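Local atomic coordinates of smoothened (Xenopus laevis, PDB entry 5KZZ), a protein that probably acts as a G protein-coupled receptor of the Frizzled/Smoothened family in Hedgehog signalling, where cholesterol activates it directly, this chain being its extracellular cysteine-rich domain. Residues D46-H49 with D50-L54. Numbering follows the deposited sequence.
Sequences DEVH and DKLSL. With ZN (zinc ion), chain E.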
loop_
_atom_site.group_PDB
_atom_site.type_symbol
_atom_site.label_atom_id
_atom_site.label_comp_id
_atom_site.label_asym_id
_atom_site.label_seq_id
_atom_site.Cartn_x
_atom_site.Cartn_y
_atom_site.Cartn_z
ATOM N N ASP A 46 -0.772 -14.728 -1.808
ATOM C CA ASP A 46 -0.835 -15.152 -3.202
ATOM C C ASP A 46 -1.702 -14.210 -4.027
ATOM O O ASP A 46 -1.311 -13.769 -5.111
ATOM C CB ASP A 46 -1.372 -16.585 -3.298
ATOM C CG ASP A 46 -0.389 -17.618 -2.773
ATOM O OD1 ASP A 46 0.820 -17.321 -2.665
ATOM O OD2 ASP A 46 -0.821 -18.749 -2.468
ATOM N N GLU A 47 -2.873 -13.865 -3.503
ATOM C CA GLU A 47 -3.751 -12.928 -4.203
ATOM C C GLU A 47 -3.115 -11.545 -4.316
ATOM O O GLU A 47 -3.222 -10.893 -5.348
ATOM C CB GLU A 47 -5.103 -12.811 -3.493
ATOM C CG GLU A 47 -6.026 -13.970 -3.707
ATOM C CD GLU A 47 -7.480 -13.549 -3.732
ATOM O OE1 GLU A 47 -7.858 -12.564 -3.061
ATOM O OE2 GLU A 47 -8.255 -14.213 -4.449
ATOM N N VAL A 48 -2.460 -11.087 -3.248
ATOM C CA VAL A 48 -1.758 -9.807 -3.275
ATOM C C VAL A 48 -0.785 -9.773 -4.452
ATOM O O VAL A 48 -0.733 -8.797 -5.197
ATOM C CB VAL A 48 -0.995 -9.554 -1.956
ATOM C CG1 VAL A 48 0.085 -8.497 -2.162
ATOM C CG2 VAL A 48 -1.984 -9.166 -0.833
ATOM N N HIS A 49 -0.003 -10.837 -4.615
ATOM C CA HIS A 49 1.007 -10.873 -5.652
ATOM C C HIS A 49 0.346 -10.728 -7.024
ATOM O O HIS A 49 0.837 -10.022 -7.914
ATOM C CB HIS A 49 1.796 -12.167 -5.545
ATOM C CG HIS A 49 3.048 -12.185 -6.359
ATOM N ND1 HIS A 49 4.130 -11.371 -6.091
ATOM C CD2 HIS A 49 3.393 -12.930 -7.431
ATOM C CE1 HIS A 49 5.094 -11.622 -6.967
ATOM N NE2 HIS A 49 4.675 -12.571 -7.789
ATOM N N ASP A 50 -0.778 -11.408 -7.206
ATOM C CA ASP A 50 -1.486 -11.335 -8.479
ATOM C C ASP A 50 -2.077 -9.939 -8.712
ATOM O O ASP A 50 -2.049 -9.440 -9.848
ATOM C CB ASP A 50 -2.577 -12.405 -8.537
ATOM C CG ASP A 50 -2.011 -13.821 -8.591
ATOM O OD1 ASP A 50 -0.816 -14.022 -8.922
ATOM O OD2 ASP A 50 -2.773 -14.755 -8.290
ATOM N N LYS A 51 -2.614 -9.307 -7.660
ATOM C CA LYS A 51 -3.158 -7.956 -7.797
ATOM C C LYS A 51 -2.054 -6.963 -8.136
ATOM O O LYS A 51 -2.254 -6.069 -8.945
ATOM C CB LYS A 51 -3.875 -7.518 -6.513
ATOM C CG LYS A 51 -5.061 -8.388 -6.096
ATOM C CD LYS A 51 -6.179 -8.362 -7.123
ATOM C CE LYS A 51 -7.441 -9.037 -6.590
ATOM N NZ LYS A 51 -8.485 -9.154 -7.645
ATOM N N LEU A 52 -0.887 -7.117 -7.521
ATOM C CA LEU A 52 0.212 -6.217 -7.834
ATOM C C LEU A 52 0.674 -6.382 -9.288
ATOM O O LEU A 52 1.036 -5.394 -9.931
ATOM C CB LEU A 52 1.359 -6.430 -6.852
ATOM C CG LEU A 52 1.074 -5.881 -5.443
ATOM C CD1 LEU A 52 2.187 -6.328 -4.474
ATOM C CD2 LEU A 52 0.938 -4.357 -5.460
ATOM N N SER A 53 0.631 -7.611 -9.812
ATOM C CA SER A 53 0.967 -7.840 -11.211
ATOM C C SER A 53 -0.011 -7.077 -12.105
ATOM O O SER A 53 0.382 -6.476 -13.108
ATOM C CB SER A 53 0.942 -9.334 -11.542
ATOM O OG SER A 53 1.179 -9.542 -12.918
ATOM N N LEU A 54 -1.291 -7.086 -11.744
ATOM C CA LEU A 54 -2.287 -6.329 -12.505
ATOM C C LEU A 54 -2.031 -4.814 -12.419
ATOM O O LEU A 54 -2.090 -4.099 -13.424
ATOM C CB LEU A 54 -3.704 -6.661 -12.019
ATOM C CG LEU A 54 -4.194 -8.072 -12.342
ATOM C CD1 LEU A 54 -5.538 -8.328 -11.676
ATOM C CD2 LEU A 54 -4.280 -8.273 -13.838
HETATM ZN ZN ZN E . 2.202 -18.437 -1.797
HETATM O O HOH W 1 2.282 -20.533 -3.007
HETATM O O HOH W 2 2.186 -17.707 0.294
#
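Val-48 and Leu-52, one helical turn apart, run alongside each other from the same face of the helix, with CG1 of Val-48 3.8 Å from CD1 of Leu-52. The valine puts CG1 anti to its backbone N (chi1 161°), which sets CG1 beside the carbonyl carbon and within reach of Leu-52 CD1. Both are buried, and both rest on Tyr-76 of helix 62-76; branched aliphatic side chains suit this inward stripe.

The backbone forms the usual ladder from the N-H of residue i+4 to the carbonyl of residue i. Lys-51 N bonds to Glu-47 O and Leu-52 N to Val-48 O, each at 2.9 Å, and Asp-50 N meets Asp-46 O at 3.2 Å. Ser-53 N follows on His-49 O at 3.1 Å, and Leu-54 N continues the ladder to Asp-50 O. This is regular alpha-helix, the segment 45-55 of the Frizzled-type cysteine-rich domain, laid against helix 62-76 by one face.

The outward side is largely polar. Asp-46, near the helix start, supplies an anionic oxygen for a zinc ion, OD1 at 2.0 Å; OD2 stays 3.1 Å from the metal, making the carboxylate monodentate. Lys-20 NZ and two waters complete the site. Glu-47 has a side chain long enough to bend back to the helix start, where OE1 accepts a hydrogen bond from Ser-43 N, while its own N-H is taken by Ser-44 OG. Lys-51, in the conformer given, bends at its second torsion and passes Glu-47 O before its amine leads away. His-49 swings its flat imidazole outward to meet the ring of Tyr-21, their planes inclined at about 45°.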